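Hypothetical protein (Leishmania major, PDB 2AR1) is of unknown function but, as an EVE-domain protein of the PUA clan, probably recognises modified bases in nucleic acid. Local coordinates at residues 24-28 / 29-33; 128-131 / 132-136. All blocks are in the same frame, centred on the assembly; numbering follows the deposited sequence.

Interaction 1: residues 24-28 / 29-33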
loop_
_atom_site.group_PDB
_atom_site.type_symbol
_atom_site.label_atom_id
_atom_site.label_comp_id
_atom_site.label_asym_id
_atom_site.label_seq_id
_atom_site.Cartn_x
_atom_site.Cartn_y
_atom_site.Cartn_z
ATOM N N LEU A 24 1.493 -1.408 0.103
ATOM C CA LEU A 24 0.059 -1.268 -0.024
ATOM C C LEU A 24 -0.337 -1.883 -1.360
ATOM O O LEU A 24 0.183 -1.487 -2.427
ATOM C CB LEU A 24 -0.331 0.217 0.054
ATOM C CG LEU A 24 -0.497 0.722 1.492
ATOM C CD1 LEU A 24 0.707 0.380 2.330
ATOM C CD2 LEU A 24 -0.711 2.230 1.468
ATOM N N LYS A 25 -1.279 -2.802 -1.346
ATOM C CA LYS A 25 -1.778 -3.458 -2.555
ATOM C C LYS A 25 -2.978 -2.685 -3.107
ATOM O O LYS A 25 -3.825 -2.198 -2.332
ATOM C CB LYS A 25 -2.221 -4.887 -2.228
ATOM C CG LYS A 25 -1.106 -5.798 -1.896
ATOM C CD LYS A 25 -1.618 -7.196 -1.920
ATOM C CE LYS A 25 -0.974 -8.056 -0.929
ATOM N NZ LYS A 25 -1.553 -9.446 -1.227
ATOM N N SER A 26 -3.043 -2.565 -4.445
ATOM C CA SER A 26 -4.177 -1.913 -5.094
ATOM C C SER A 26 -4.391 -2.597 -6.402
ATOM O O SER A 26 -3.407 -2.917 -7.064
ATOM C CB SER A 26 -3.955 -0.403 -5.268
ATOM O OG SER A 26 -5.173 0.213 -5.623
ATOM N N GLU A 27 -5.639 -2.822 -6.804
ATOM C CA GLU A 27 -5.862 -3.450 -8.123
ATOM C C GLU A 27 -5.856 -2.325 -9.165
ATOM O O GLU A 27 -6.677 -1.393 -9.074
ATOM C CB GLU A 27 -7.138 -4.215 -8.161
ATOM C CG GLU A 27 -7.112 -5.420 -7.114
ATOM C CD GLU A 27 -8.384 -6.258 -7.090
ATOM O OE1 GLU A 27 -9.336 -5.983 -7.845
ATOM O OE2 GLU A 27 -8.410 -7.219 -6.285
ATOM N N PRO A 28 -4.919 -2.377 -10.124
ATOM C CA PRO A 28 -4.801 -1.174 -10.973
ATOM C C PRO A 28 -5.957 -0.787 -11.888
ATOM O O PRO A 28 -5.990 0.321 -12.376
ATOM C CB PRO A 28 -3.590 -1.468 -11.880
ATOM C CG PRO A 28 -3.396 -2.890 -11.829
ATOM C CD PRO A 28 -3.928 -3.390 -10.504
ATOM N N HIS A 29 -6.889 -1.674 -12.147
ATOM C CA HIS A 29 -8.056 -1.311 -12.931
ATOM C C HIS A 29 -9.045 -0.498 -12.077
ATOM O O HIS A 29 -9.961 0.130 -12.594
ATOM C CB HIS A 29 -8.731 -2.548 -13.512
ATOM C CG HIS A 29 -9.444 -3.370 -12.490
ATOM N ND1 HIS A 29 -8.791 -3.960 -11.440
ATOM C CD2 HIS A 29 -10.746 -3.715 -12.377
ATOM C CE1 HIS A 29 -9.666 -4.642 -10.724
ATOM N NE2 HIS A 29 -10.860 -4.498 -11.261
ATOM N N LYS A 30 -8.828 -0.497 -10.770
ATOM C CA LYS A 30 -9.600 0.302 -9.815
ATOM C C LYS A 30 -8.834 1.539 -9.453
ATOM O O LYS A 30 -9.372 2.642 -9.559
ATOM C CB LYS A 30 -9.881 -0.485 -8.529
ATOM C CG LYS A 30 -11.011 -1.491 -8.630
ATOM C CD LYS A 30 -11.187 -2.257 -7.335
ATOM C CE LYS A 30 -11.966 -3.531 -7.564
ATOM N NZ LYS A 30 -12.226 -4.258 -6.235
ATOM N N PHE A 31 -7.577 1.364 -9.043
ATOM C CA PHE A 31 -6.757 2.490 -8.638
ATOM C C PHE A 31 -5.301 2.113 -8.788
ATOM O O PHE A 31 -4.783 1.245 -8.074
ATOM C CB PHE A 31 -7.115 2.859 -7.199
ATOM C CG PHE A 31 -6.434 4.106 -6.674
ATOM C CD1 PHE A 31 -7.005 5.351 -6.871
ATOM C CD2 PHE A 31 -5.245 4.032 -6.001
ATOM C CE1 PHE A 31 -6.400 6.498 -6.415
ATOM C CE2 PHE A 31 -4.651 5.186 -5.483
ATOM C CZ PHE A 31 -5.221 6.423 -5.719
ATOM N N SER A 32 -4.650 2.734 -9.773
ATOM C CA SER A 32 -3.271 2.434 -10.078
ATOM C C SER A 32 -2.326 3.499 -9.580
ATOM O O SER A 32 -2.724 4.575 -9.139
ATOM C CB SER A 32 -3.124 2.281 -11.579
ATOM O OG SER A 32 -3.204 3.562 -12.195
ATOM N N ILE A 33 -1.038 3.232 -9.737
ATOM C CA ILE A 33 -0.044 4.259 -9.414
ATOM C C ILE A 33 -0.295 5.578 -10.221
ATOM O O ILE A 33 -0.050 6.638 -9.728
ATOM C CB ILE A 33 1.382 3.733 -9.668
ATOM C CG1 ILE A 33 2.443 4.745 -9.184
ATOM C CG2 ILE A 33 1.622 3.466 -11.190
ATOM C CD1 ILE A 33 2.426 5.103 -7.665
#
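The hydroxyl OG of S26 gives its proton to the carbonyl O of F31 at 2.7 Å, tying the last residue of strand 21-26 to the far side of the following turn. Serine suits the place because its short arm, with OG anti to the backbone N (chi1 -167°), reaches a carbonyl five residues on; the same OG lies at the F31 ring edge, near its plane. Inside the turn E27 O takes two backbone donors. F31 N approaches it almost straight at 2.9 Å, with an N-H...O angle of 172°, while K30 N, also 2.9 Å from E27 O, comes from above the carbonyl plane. The pair of bonds winds residues 27-31 into one helix-like turn, and P28, with no N-H to offer and a fixed phi, fits its start. The turn carries the chain from strand 21-26, which lies between strands 64-69 and 151-154 in the mixed sheet of the EVE domain, into helix 33-39. The extended chain of E27 runs beside H29 and K30: OE1 sits in plane at the ring edge, 3.2 Å from H29 CE1, with carboxylate and ring 19° apart. K30 CG lies over one face of that imidazole. A long salt bridge joins E27 OE1 to K30 NZ at 3.7 Å, the lysine's stronger partner being E99. S32 CB packs 3.8 Å from P28 CB, and S32 is the N-cap of helix 33-39: OG makes a weak bond to D34 N, while its own N bonds to the D35 carboxylate. The F31 side chain touches F67, L36 and Q39.

Interaction 2: residues 128-131 / 132-136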
loop_
_atom_site.group_PDB
_atom_site.type_symbol
_atom_site.label_atom_id
_atom_site.label_comp_id
_atom_site.label_asym_id
_atom_site.label_seq_id
_atom_site.Cartn_x
_atom_site.Cartn_y
_atom_site.Cartn_z
ATOM N N THR A 128 8.305 -6.988 -11.312
ATOM C CA THR A 128 7.332 -8.015 -11.231
ATOM C C THR A 128 7.465 -8.828 -9.953
ATOM O O THR A 128 8.562 -8.913 -9.359
ATOM C CB THR A 128 7.468 -9.026 -12.376
ATOM O OG1 THR A 128 8.818 -9.582 -12.381
ATOM C CG2 THR A 128 7.157 -8.320 -13.681
ATOM N N LEU A 129 6.356 -9.483 -9.620
ATOM C CA LEU A 129 6.293 -10.417 -8.478
ATOM C C LEU A 129 7.317 -11.539 -8.656
ATOM O O LEU A 129 8.021 -11.875 -7.665
ATOM C CB LEU A 129 4.889 -10.893 -8.232
ATOM C CG LEU A 129 4.884 -11.825 -7.042
ATOM C CD1 LEU A 129 4.879 -11.192 -5.727
ATOM C CD2 LEU A 129 3.746 -12.802 -7.265
ATOM N N HIS A 130 7.424 -12.040 -9.897
ATOM C CA HIS A 130 8.388 -13.145 -10.206
ATOM C C HIS A 130 9.796 -12.705 -9.754
ATOM O O HIS A 130 10.496 -13.441 -9.049
ATOM C CB HIS A 130 8.405 -13.446 -11.697
ATOM C CG HIS A 130 9.549 -14.326 -12.093
ATOM N ND1 HIS A 130 9.531 -15.699 -11.920
ATOM C CD2 HIS A 130 10.762 -14.031 -12.615
ATOM C CE1 HIS A 130 10.667 -16.218 -12.362
ATOM N NE2 HIS A 130 11.419 -15.228 -12.816
ATOM N N GLU A 131 10.205 -11.471 -10.089
ATOM C CA GLU A 131 11.517 -11.023 -9.669
ATOM C C GLU A 131 11.597 -10.858 -8.171
ATOM O O GLU A 131 12.680 -11.068 -7.619
ATOM C CB GLU A 131 11.974 -9.741 -10.349
ATOM C CG GLU A 131 12.285 -9.886 -11.818
ATOM C CD GLU A 131 13.173 -11.117 -12.148
ATOM O OE1 GLU A 131 14.225 -11.348 -11.492
ATOM O OE2 GLU A 131 12.837 -11.866 -13.089
ATOM N N LEU A 132 10.491 -10.449 -7.538
ATOM C CA LEU A 132 10.548 -10.191 -6.091
ATOM C C LEU A 132 10.825 -11.536 -5.393
ATOM O O LEU A 132 11.492 -11.563 -4.339
ATOM C CB LEU A 132 9.274 -9.580 -5.541
ATOM C CG LEU A 132 8.985 -8.146 -6.038
ATOM C CD1 LEU A 132 7.552 -7.749 -5.729
ATOM C CD2 LEU A 132 9.982 -7.071 -5.554
ATOM N N LYS A 133 10.256 -12.573 -5.955
ATOM C CA LYS A 133 10.416 -13.951 -5.398
ATOM C C LYS A 133 11.758 -14.655 -5.763
ATOM O O LYS A 133 11.983 -15.827 -5.436
ATOM C CB LYS A 133 9.235 -14.868 -5.827
ATOM C CG LYS A 133 7.941 -14.528 -5.107
ATOM C CD LYS A 133 6.932 -15.650 -5.192
ATOM C CE LYS A 133 5.577 -15.310 -4.617
ATOM N NZ LYS A 133 4.530 -16.334 -4.711
ATOM N N SER A 134 12.609 -13.936 -6.489
ATOM C CA SER A 134 13.872 -14.453 -6.994
ATOM C C SER A 134 15.051 -13.640 -6.407
ATOM O O SER A 134 16.110 -13.500 -7.025
ATOM C CB SER A 134 13.864 -14.351 -8.548
ATOM O OG SER A 134 12.819 -15.103 -9.089
ATOM N N ARG A 135 14.899 -13.136 -5.180
ATOM C CA ARG A 135 16.012 -12.458 -4.514
ATOM C C ARG A 135 16.076 -12.981 -3.095
ATOM O O ARG A 135 15.093 -12.982 -2.370
ATOM C CB ARG A 135 15.864 -10.949 -4.496
ATOM C CG ARG A 135 15.771 -10.341 -5.917
ATOM C CD ARG A 135 17.110 -10.484 -6.595
ATOM N NE ARG A 135 17.069 -9.771 -7.870
ATOM C CZ ARG A 135 16.473 -10.228 -8.967
ATOM N NH1 ARG A 135 15.894 -11.410 -9.028
ATOM N NH2 ARG A 135 16.449 -9.423 -10.055
ATOM N N ARG A 136 17.244 -13.371 -2.670
ATOM C CA ARG A 136 17.402 -13.909 -1.286
ATOM C C ARG A 136 17.001 -12.858 -0.237
ATOM O O ARG A 136 16.411 -13.206 0.824
ATOM C CB ARG A 136 18.867 -14.221 -1.043
ATOM C CG ARG A 136 19.197 -14.740 0.382
ATOM C CD ARG A 136 18.288 -15.845 0.698
ATOM N NE ARG A 136 18.688 -16.532 1.915
ATOM C CZ ARG A 136 18.295 -17.770 2.226
ATOM N NH1 ARG A 136 17.491 -18.460 1.408
ATOM N NH2 ARG A 136 18.702 -18.308 3.356
#
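E131 OE1 is gripped by both terminal nitrogens of R135: NH1 stands 3.0 Å from it, nearly along the C-O axis, and NH2 reaches the same oxygen at 3.3 Å from its anti side. The guanidinium thus meets one oxygen end-on, with that oxygen close to its own plane, while the carboxylate plane is turned 65° away. Both chains bend at chi2 (E131 -47°, R135 -69°), which folds their charged ends together over a spacing of four residues. R135 NH1 also donates to S134 O at 2.9 Å, a second bond that limits rotation of the arginine head. Behind this pair lies the short helix 129-132. T128 is its N-cap, OG1 accepting from E131 N at 3.3 Å; a threonine hydroxyl serves well here because the first turn's N-H groups lack preceding helical carbonyls. The helical bonds follow, with L132 N to T128 O and K133 N to L129 O, before S134 N turns to E131 O at 3.1 Å, from above the carbonyl plane, as the helix gives out. S134 OG lies over one face of the H130 ring, offset toward its rim. The leucines supply the apolar side of the turn: L132, buried, packs on I162 of helix 156-169, and both L129 and L132 touch Y68 of strand 64-69 and F144 of helix 142-145, while R135 touches Y161 and M165 of helix 156-169.

Both contacts are surface turns at the end of a strand of the same sheet, yet the centre of interaction 2 lies about 18 Å from the centre of the chain, that of interaction 1 about 9 Å. Their centres are about 20 Å apart and they do not touch, although both reach strand 64-69: residues 24-33 through F67, Y68 and H69, residues 128-136 through Y68. Interaction 1 leads from strand 21-26 into helix 33-39 and depends chiefly on backbone carbonyls, its salt bridge being long. Interaction 2 follows strand 113-128 and adds a close carboxylate-guanidinium pair to a short capped helix, whose leucines face the helices 142-145 and 156-169.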